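Local coordinates for ankyrin repeat family protein (Enterococcus faecalis, PDB 3HRA) that is of unknown function but is built as a stack of ankyrin repeats, a fold that commonly serves to bind other proteins, at residues Gly7-Ala12 and Lys19-Ile24; Tyr30-Val35 and Arg61-Asn66; Gly117-Val122 and Gln158-Leu163. All blocks are in the same frame, centred on the assembly; numbering follows the deposited sequence.

Contact 1 of 3, residues Gly7-Ala12 and Lys19-Ile24; sequences GALLEA and KKVKEI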
loop_
_atom_site.group_PDB
_atom_site.type_symbol
_atom_site.label_atom_id
_atom_site.label_comp_id
_atom_site.label_asym_id
_atom_site.label_seq_id
_atom_site.Cartn_x
_atom_site.Cartn_y
_atom_site.Cartn_z
ATOM N N GLY A 7 -3.387 -25.250 -8.244
ATOM C CA GLY A 7 -3.616 -25.087 -6.820
ATOM C C GLY A 7 -2.447 -25.476 -5.952
ATOM O O GLY A 7 -2.424 -25.142 -4.770
ATOM N N ALA A 8 -1.476 -26.187 -6.531
ATOM C CA ALA A 8 -0.303 -26.632 -5.780
ATOM C C ALA A 8 0.419 -25.463 -5.103
ATOM O O ALA A 8 0.802 -25.536 -3.927
ATOM C CB ALA A 8 0.661 -27.410 -6.695
ATOM N N LEU A 9 0.605 -24.387 -5.859
ATOM C CA LEU A 9 1.368 -23.236 -5.385
ATOM C C LEU A 9 0.564 -22.441 -4.363
ATOM O O LEU A 9 1.122 -21.945 -3.396
ATOM C CB LEU A 9 1.787 -22.356 -6.569
ATOM C CG LEU A 9 2.781 -21.207 -6.332
ATOM C CD1 LEU A 9 4.124 -21.750 -5.809
ATOM C CD2 LEU A 9 2.994 -20.448 -7.656
ATOM N N LEU A 10 -0.748 -22.318 -4.577
ATOM C CA LEU A 10 -1.621 -21.684 -3.587
ATOM C C LEU A 10 -1.545 -22.424 -2.260
ATOM O O LEU A 10 -1.456 -21.805 -1.201
ATOM C CB LEU A 10 -3.064 -21.655 -4.077
ATOM C CG LEU A 10 -3.408 -20.564 -5.089
ATOM C CD1 LEU A 10 -4.686 -20.907 -5.843
ATOM C CD2 LEU A 10 -3.536 -19.214 -4.391
ATOM N N GLU A 11 -1.577 -23.753 -2.330
ATOM C CA GLU A 11 -1.500 -24.579 -1.130
ATOM C C GLU A 11 -0.168 -24.411 -0.397
ATOM O O GLU A 11 -0.150 -24.283 0.829
ATOM C CB GLU A 11 -1.739 -26.050 -1.455
ATOM C CG GLU A 11 -1.811 -26.929 -0.218
ATOM C CD GLU A 11 -1.768 -28.415 -0.554
ATOM O OE1 GLU A 11 -2.792 -28.962 -1.031
ATOM O OE2 GLU A 11 -0.698 -29.035 -0.339
ATOM N N ALA A 12 0.938 -24.408 -1.138
ATOM C CA ALA A 12 2.251 -24.132 -0.555
ATOM C C ALA A 12 2.333 -22.745 0.104
ATOM O O ALA A 12 2.941 -22.607 1.163
ATOM C CB ALA A 12 3.359 -24.284 -1.587
ATOM N N LYS A 19 10.202 -23.616 1.193
ATOM C CA LYS A 19 10.917 -24.628 0.412
ATOM C C LYS A 19 10.020 -25.273 -0.644
ATOM O O LYS A 19 10.453 -25.487 -1.779
ATOM C CB LYS A 19 11.533 -25.686 1.328
ATOM C CG LYS A 19 12.597 -25.119 2.254
ATOM C CD LYS A 19 13.197 -26.211 3.141
ATOM C CE LYS A 19 13.504 -25.661 4.532
ATOM N NZ LYS A 19 14.091 -24.295 4.462
ATOM N N LYS A 20 8.778 -25.580 -0.281
ATOM C CA LYS A 20 7.813 -26.122 -1.252
ATOM C C LYS A 20 7.503 -25.129 -2.376
ATOM O O LYS A 20 7.385 -25.519 -3.536
ATOM C CB LYS A 20 6.512 -26.546 -0.551
ATOM C CG LYS A 20 5.512 -27.296 -1.447
ATOM C CD LYS A 20 6.107 -28.601 -1.973
ATOM C CE LYS A 20 5.079 -29.379 -2.788
ATOM N NZ LYS A 20 5.535 -30.751 -3.143
ATOM N N VAL A 21 7.353 -23.848 -2.035
ATOM C CA VAL A 21 7.190 -22.795 -3.042
ATOM C C VAL A 21 8.327 -22.793 -4.055
ATOM O O VAL A 21 8.086 -22.794 -5.261
ATOM C CB VAL A 21 7.060 -21.399 -2.409
ATOM C CG1 VAL A 21 7.219 -20.318 -3.492
ATOM C CG2 VAL A 21 5.732 -21.277 -1.732
ATOM N N LYS A 22 9.564 -22.832 -3.569
ATOM C CA LYS A 22 10.723 -22.791 -4.452
ATOM C C LYS A 22 10.819 -24.051 -5.300
ATOM O O LYS A 22 11.215 -23.976 -6.457
ATOM C CB LYS A 22 12.004 -22.549 -3.657
ATOM C CG LYS A 22 12.070 -21.155 -3.109
ATOM C CD LYS A 22 13.282 -20.919 -2.210
ATOM C CE LYS A 22 13.498 -19.432 -1.985
ATOM N NZ LYS A 22 14.798 -19.142 -1.307
ATOM N N GLU A 23 10.458 -25.193 -4.714
ATOM C CA GLU A 23 10.387 -26.456 -5.435
ATOM C C GLU A 23 9.442 -26.341 -6.628
ATOM O O GLU A 23 9.788 -26.725 -7.736
ATOM C CB GLU A 23 9.930 -27.600 -4.510
ATOM C CG GLU A 23 9.581 -28.894 -5.254
ATOM C CD GLU A 23 8.606 -29.787 -4.480
ATOM O OE1 GLU A 23 9.026 -30.312 -3.438
ATOM O OE2 GLU A 23 7.430 -29.973 -4.918
ATOM N N ILE A 24 8.240 -25.819 -6.393
ATOM C CA ILE A 24 7.261 -25.707 -7.468
ATOM C C ILE A 24 7.719 -24.726 -8.546
ATOM O O ILE A 24 7.535 -24.972 -9.735
ATOM C CB ILE A 24 5.880 -25.293 -6.929
ATOM C CG1 ILE A 24 5.293 -26.409 -6.047
ATOM C CG2 ILE A 24 4.935 -24.948 -8.087
ATOM C CD1 ILE A 24 4.130 -25.944 -5.182
#

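Contact 2 of 3, residues Tyr30-Val35 and Arg61-Asn66; sequences YQVDEV and RGADIN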
loop_
_atom_site.group_PDB
_atom_site.type_symbol
_atom_site.label_atom_id
_atom_site.label_comp_id
_atom_site.label_asym_id
_atom_site.label_seq_id
_atom_site.Cartn_x
_atom_site.Cartn_y
_atom_site.Cartn_z
ATOM N N TYR A 30 5.035 -23.749 -14.834
ATOM C CA TYR A 30 4.011 -23.431 -13.828
ATOM C C TYR A 30 3.404 -22.017 -13.985
ATOM O O TYR A 30 4.121 -21.025 -14.111
ATOM C CB TYR A 30 4.529 -23.633 -12.386
ATOM C CG TYR A 30 3.399 -23.891 -11.413
ATOM C CD1 TYR A 30 3.045 -25.189 -11.071
ATOM C CD2 TYR A 30 2.655 -22.841 -10.871
ATOM C CE1 TYR A 30 2.007 -25.438 -10.193
ATOM C CE2 TYR A 30 1.604 -23.083 -10.008
ATOM C CZ TYR A 30 1.285 -24.381 -9.674
ATOM O OH TYR A 30 0.239 -24.642 -8.814
ATOM N N GLN A 31 2.075 -21.940 -13.970
ATOM C CA GLN A 31 1.381 -20.659 -14.038
ATOM C C GLN A 31 1.294 -20.086 -12.620
ATOM O O GLN A 31 0.491 -20.548 -11.799
ATOM C CB GLN A 31 -0.029 -20.863 -14.602
ATOM C CG GLN A 31 -0.542 -19.688 -15.432
ATOM C CD GLN A 31 -1.132 -18.569 -14.599
ATOM O OE1 GLN A 31 -0.435 -17.594 -14.242
ATOM N NE2 GLN A 31 -2.433 -18.691 -14.283
ATOM N N VAL A 32 2.115 -19.079 -12.328
ATOM C CA VAL A 32 2.285 -18.652 -10.933
ATOM C C VAL A 32 1.102 -17.850 -10.375
ATOM O O VAL A 32 0.963 -17.686 -9.161
ATOM C CB VAL A 32 3.592 -17.839 -10.731
ATOM C CG1 VAL A 32 4.810 -18.675 -11.141
ATOM C CG2 VAL A 32 3.548 -16.526 -11.518
ATOM N N ASP A 33 0.278 -17.319 -11.264
ATOM C CA ASP A 33 -0.821 -16.467 -10.827
ATOM C C ASP A 33 -2.189 -17.165 -10.812
ATOM O O ASP A 33 -3.210 -16.544 -11.071
ATOM C CB ASP A 33 -0.875 -15.190 -11.656
ATOM C CG ASP A 33 0.176 -14.169 -11.223
ATOM O OD1 ASP A 33 0.553 -14.137 -10.038
ATOM O OD2 ASP A 33 0.622 -13.399 -12.077
ATOM N N GLU A 34 -2.209 -18.447 -10.483
ATOM C CA GLU A 34 -3.470 -19.131 -10.211
ATOM C C GLU A 34 -4.183 -18.429 -9.056
ATOM O O GLU A 34 -3.529 -17.799 -8.219
ATOM C CB GLU A 34 -3.205 -20.594 -9.853
ATOM C CG GLU A 34 -2.305 -20.775 -8.644
ATOM C CD GLU A 34 -1.945 -22.241 -8.404
ATOM O OE1 GLU A 34 -1.858 -23.023 -9.379
ATOM O OE2 GLU A 34 -1.750 -22.622 -7.235
ATOM N N VAL A 35 -5.514 -18.533 -9.005
ATOM C CA VAL A 35 -6.271 -17.841 -7.970
ATOM C C VAL A 35 -7.182 -18.747 -7.123
ATOM O O VAL A 35 -7.653 -19.800 -7.585
ATOM C CB VAL A 35 -7.088 -16.643 -8.545
ATOM C CG1 VAL A 35 -6.160 -15.520 -9.021
ATOM C CG2 VAL A 35 -8.003 -17.101 -9.656
ATOM N N ARG A 61 9.790 -14.838 -10.409
ATOM C CA ARG A 61 9.228 -15.754 -11.408
ATOM C C ARG A 61 8.100 -15.131 -12.225
ATOM O O ARG A 61 7.407 -15.828 -12.954
ATOM C CB ARG A 61 8.722 -17.041 -10.753
ATOM C CG ARG A 61 9.757 -18.140 -10.676
ATOM C CD ARG A 61 9.951 -18.820 -12.033
ATOM N NE ARG A 61 9.079 -19.980 -12.221
ATOM C CZ ARG A 61 7.980 -19.981 -12.970
ATOM N NH1 ARG A 61 7.598 -18.878 -13.592
ATOM N NH2 ARG A 61 7.255 -21.086 -13.097
ATOM N N GLY A 62 7.900 -13.829 -12.073
ATOM C CA GLY A 62 6.970 -13.095 -12.925
ATOM C C GLY A 62 5.552 -12.903 -12.404
ATOM O O GLY A 62 4.668 -12.536 -13.172
ATOM N N ALA A 63 5.333 -13.130 -11.111
ATOM C CA ALA A 63 4.017 -12.931 -10.505
ATOM C C ALA A 63 3.555 -11.479 -10.699
ATOM O O ALA A 63 4.345 -10.541 -10.602
ATOM C CB ALA A 63 4.043 -13.295 -9.008
ATOM N N ASP A 64 2.275 -11.303 -10.989
ATOM C CA ASP A 64 1.733 -9.976 -11.289
ATOM C C ASP A 64 1.419 -9.238 -9.992
ATOM O O ASP A 64 0.516 -9.644 -9.256
ATOM C CB ASP A 64 0.463 -10.150 -12.113
ATOM C CG ASP A 64 -0.107 -8.834 -12.613
ATOM O OD1 ASP A 64 0.394 -7.749 -12.248
ATOM O OD2 ASP A 64 -1.076 -8.910 -13.396
ATOM N N ILE A 65 2.169 -8.169 -9.700
ATOM C CA ILE A 65 1.973 -7.439 -8.453
ATOM C C ILE A 65 0.679 -6.612 -8.484
ATOM O O ILE A 65 0.245 -6.078 -7.468
ATOM C CB ILE A 65 3.174 -6.515 -8.104
ATOM C CG1 ILE A 65 3.336 -5.412 -9.157
ATOM C CG2 ILE A 65 4.473 -7.336 -7.930
ATOM C CD1 ILE A 65 4.103 -4.198 -8.671
ATOM N N ASN A 66 0.052 -6.541 -9.650
ATOM C CA ASN A 66 -1.146 -5.716 -9.821
ATOM C C ASN A 66 -2.456 -6.514 -9.937
ATOM O O ASN A 66 -3.507 -5.944 -10.194
ATOM C CB ASN A 66 -0.984 -4.801 -11.051
ATOM C CG ASN A 66 0.207 -3.880 -10.926
ATOM O OD1 ASN A 66 0.282 -3.100 -9.997
ATOM N ND2 ASN A 66 1.155 -3.976 -11.869
HETATM O O HOH W 1 0.124 -12.114 -8.208
HETATM O O HOH W 2 2.261 -14.503 -14.270
#

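Contact 3 of 3, residues Gly117-Val122 and Gln158-Leu163; sequences GHIDNV and QDIVKL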
loop_
_atom_site.group_PDB
_atom_site.type_symbol
_atom_site.label_atom_id
_atom_site.label_comp_id
_atom_site.label_asym_id
_atom_site.label_seq_id
_atom_site.Cartn_x
_atom_site.Cartn_y
_atom_site.Cartn_z
ATOM N N GLY A 117 -0.387 4.782 9.506
ATOM C CA GLY A 117 0.817 5.132 10.248
ATOM C C GLY A 117 2.103 4.476 9.787
ATOM O O GLY A 117 3.093 4.461 10.516
ATOM N N HIS A 118 2.095 3.924 8.576
ATOM C CA HIS A 118 3.260 3.213 8.060
ATOM C C HIS A 118 4.235 4.169 7.407
ATOM O O HIS A 118 4.328 4.248 6.186
ATOM C CB HIS A 118 2.798 2.127 7.089
ATOM C CG HIS A 118 1.986 1.073 7.760
ATOM N ND1 HIS A 118 0.721 0.714 7.339
ATOM C CD2 HIS A 118 2.239 0.339 8.870
ATOM C CE1 HIS A 118 0.248 -0.223 8.139
ATOM N NE2 HIS A 118 1.142 -0.462 9.082
ATOM N N ILE A 119 4.948 4.915 8.244
ATOM C CA ILE A 119 5.754 6.028 7.761
ATOM C C ILE A 119 6.902 5.570 6.850
ATOM O O ILE A 119 7.262 6.261 5.897
ATOM C CB ILE A 119 6.244 6.917 8.948
ATOM C CG1 ILE A 119 6.882 8.209 8.435
ATOM C CG2 ILE A 119 7.193 6.146 9.857
ATOM C CD1 ILE A 119 7.169 9.239 9.534
ATOM N N ASP A 120 7.468 4.401 7.126
ATOM C CA ASP A 120 8.511 3.880 6.254
ATOM C C ASP A 120 7.966 3.592 4.852
ATOM O O ASP A 120 8.634 3.871 3.857
ATOM C CB ASP A 120 9.172 2.641 6.865
ATOM C CG ASP A 120 10.033 2.982 8.074
ATOM O OD1 ASP A 120 10.726 4.034 8.034
ATOM O OD2 ASP A 120 10.011 2.207 9.062
ATOM N N ASN A 121 6.737 3.090 4.768
ATOM C CA ASN A 121 6.091 2.924 3.463
ATOM C C ASN A 121 5.842 4.246 2.739
ATOM O O ASN A 121 6.047 4.350 1.522
ATOM C CB ASN A 121 4.775 2.134 3.581
ATOM C CG ASN A 121 4.997 0.634 3.527
ATOM O OD1 ASN A 121 6.103 0.165 3.740
ATOM N ND2 ASN A 121 3.945 -0.118 3.230
ATOM N N VAL A 122 5.405 5.253 3.489
ATOM C CA VAL A 122 5.214 6.581 2.918
ATOM C C VAL A 122 6.505 7.102 2.282
ATOM O O VAL A 122 6.492 7.598 1.155
ATOM C CB VAL A 122 4.706 7.569 3.975
ATOM C CG1 VAL A 122 4.626 8.966 3.384
ATOM C CG2 VAL A 122 3.349 7.092 4.509
ATOM N N GLN A 158 1.972 13.435 13.475
ATOM C CA GLN A 158 2.678 14.703 13.308
ATOM C C GLN A 158 3.846 14.469 12.356
ATOM O O GLN A 158 4.067 15.244 11.434
ATOM C CB GLN A 158 3.150 15.274 14.659
ATOM C CG GLN A 158 2.004 15.716 15.562
ATOM C CD GLN A 158 2.408 15.839 17.023
ATOM O OE1 GLN A 158 1.599 15.616 17.935
ATOM N NE2 GLN A 158 3.661 16.196 17.256
ATOM N N ASP A 159 4.579 13.380 12.555
ATOM C CA ASP A 159 5.727 13.082 11.694
ATOM C C ASP A 159 5.306 12.784 10.239
ATOM O O ASP A 159 5.997 13.172 9.291
ATOM C CB ASP A 159 6.537 11.906 12.258
ATOM C CG ASP A 159 7.378 12.288 13.499
ATOM O OD1 ASP A 159 7.547 13.491 13.797
ATOM O OD2 ASP A 159 7.880 11.365 14.174
ATOM N N ILE A 160 4.185 12.092 10.070
ATOM C CA ILE A 160 3.690 11.779 8.729
ATOM C C ILE A 160 3.234 13.055 8.031
ATOM O O ILE A 160 3.545 13.268 6.856
ATOM C CB ILE A 160 2.584 10.709 8.752
ATOM C CG1 ILE A 160 3.186 9.336 9.077
ATOM C CG2 ILE A 160 1.840 10.653 7.411
ATOM C CD1 ILE A 160 2.175 8.292 9.521
ATOM N N VAL A 161 2.551 13.928 8.764
ATOM C CA VAL A 161 2.175 15.234 8.212
ATOM C C VAL A 161 3.405 16.045 7.743
ATOM O O VAL A 161 3.407 16.610 6.654
ATOM C CB VAL A 161 1.318 16.046 9.213
ATOM C CG1 VAL A 161 1.153 17.494 8.737
ATOM C CG2 VAL A 161 -0.026 15.374 9.392
ATOM N N LYS A 162 4.442 16.099 8.572
ATOM C CA LYS A 162 5.659 16.827 8.220
ATOM C C LYS A 162 6.325 16.262 6.961
ATOM O O LYS A 162 6.720 17.021 6.073
ATOM C CB LYS A 162 6.658 16.803 9.379
ATOM C CG LYS A 162 7.905 17.599 9.095
ATOM C CD LYS A 162 7.628 19.102 9.159
ATOM C CE LYS A 162 8.939 19.880 9.138
ATOM N NZ LYS A 162 8.710 21.352 9.164
ATOM N N LEU A 163 6.459 14.939 6.915
ATOM C CA LEU A 163 6.995 14.214 5.761
ATOM C C LEU A 163 6.236 14.586 4.478
ATOM O O LEU A 163 6.852 14.889 3.457
ATOM C CB LEU A 163 6.875 12.708 5.995
ATOM C CG LEU A 163 7.922 11.722 5.464
ATOM C CD1 LEU A 163 7.287 10.355 5.209
ATOM C CD2 LEU A 163 8.668 12.225 4.232
#

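Contact 1 of 3, residues Gly7-Ala12 and Lys19-Ile24
I24 meets A8, L9 and A12 because its first torsion (chi1 -66°) sets CG1 anti to the carbonyl carbon and its extended second torsion carries CD1 on to the facing helix. L9 answers with CG anti to its own backbone N (chi1 -171°), which brings CD1 back toward helix 18-25 although its CB does not start out that way. The two helices are nearly antiparallel, 160° between their directions, with short-segment axes 9.1 Å apart. The pair forms a helix-turn-helix hairpin of the ankyrin kind, at the N-terminal end of the stack.

I24 CD1 lies 3.6 Å from A8 O and also touches the methyls of A8 and A12. The other branch, I24 CG2, meets L9 CD1 at 4.0 Å, and the two side chains meet at a slant. V21 CG1 touches the same L9 methyl. V21 CG2 instead rests on A12 CB at 3.8 Å. K20 adds the aliphatic start of its chain: CG is 3.7 Å from A12 CB. The K20 chain then bends at chi2, leading its amine away to a salt bridge of NZ with E23 OE2 at 2.7 Å, on the syn side of the carboxylate. Y4 OH also bonds E23 OE2.

L9 reaches L58 and V21 reaches I54, both on helix 52-60 of the next hairpin. The side-chain contacts between the segments are apolar; A8 O, the carbonyl that I24 CD1 touches, is bonded by A12 N within the helix. Alanine methyls let the helices come close, and E23 probably offsets the charge of the outlying K20 amine.

Contact 2 of 3, residues Tyr30-Val35 and Arg61-Asn66
This contact joins successive loops of an ankyrin stack, each after a hairpin's second helix. V32 and D33, in the type I turn from Q31 to E34, face R61, A63 and D64. G62 is the C-prime residue of the Schellman motif ending helix 52-60.

The D33 carboxylate accepts the backbone N-H of D64: D64 N is 2.9 Å from D33 OD2, on its syn lone pair, and bonds OD1 weakly at 3.4 Å. One water donates to D33 OD1 and D64 O, another to D33 OD2 and G62 O. D64 turns its own OD1 to N66 N at 2.9 Å, an Asx turn.

V32 CG2 lies 3.8 Å from A63 CA. CG1 sits over one face of the R61 guanidinium, 3.5 Å above its plane and displaced toward the rim, nearest NH1. The R61 chain bends at chi2 and chi3, and NH2 donates at 3.3 Å to Y30 O, which lies at the group's edge, 16° out of its plane. R61 NE bonds L25 O.

Against the first hairpin, helices 8-14 and 18-25, Y30 OH bonds L9 N and Y30 packs on A8 and I24. V32 packs on L9 and L25, while A63 lies against L43 of helix 42-49.

Contact 3 of 3, residues Gly117-Val122 and Gln158-Leu163
The contact between I119 and I160 is apolar, as is everything that crosses here. The two isoleucine side chains lie alongside, each running toward the other's helix. I119 CB and I160 CG1 are 3.9 Å apart, and I119 CG1 lies at the same distance from I160 CG1. With CG1 anti to the backbone N (chi1 -170°) and chi2 extended, the I119 chain reaches out far enough for CD1 to meet the D159 CB methylene at 3.9 Å. D159 OD1 has a weak hydrogen bond with Q155 NE2.

L163 serves two partners through one methyl. Its CD1 is 3.5 Å from V122 CG1, a close apolar pair, and 3.9 Å from I119 CG1. L163 and V122 lie alongside, pointing opposite ways, whereas L163 and I119 cross at a slant.

The segments belong to the second helices of two successive ankyrin hairpins, helix 119-128 and helix 155-166. The contact links these hairpins through the layer of second helices, the outer layer of an ankyrin stack. First helices fill in beside it: V122 touches L110 and A113 of helix 110-115, and I160 touches A114 of that helix and A147 of helix 143-149.

Side chain also meets backbone. I160 CD1 lies 3.5 Å from G117 CA. G117 has positive phi and closes helix 110-115 with a Schellman motif. H118 follows as N-cap of helix 119-128 and centre of an inverse gamma turn. Backbone bonding then settles into the helix, with V122 N donating to H118 O at 3.1 Å.

Overall arrangement
Contacts 1 and 2 are neighbours at the N-terminal end of the stack, their centres 12 Å apart. E34 ties them: its OE1 takes the N of G7 and its OE2 the N of L10, each at 2.9 Å, probable hydrogen bonds to the start of helix 8-14. Contact 3 lies on the other side of the chain's centre. Its centre is about 36 Å from that of contact 1 and about 31 Å from that of contact 2. Its nearest atoms stay about 22 Å from contact 1 and about 13 Å from contact 2. Contact 1 lies within one hairpin, while contacts 2 and 3 bridge successive ones.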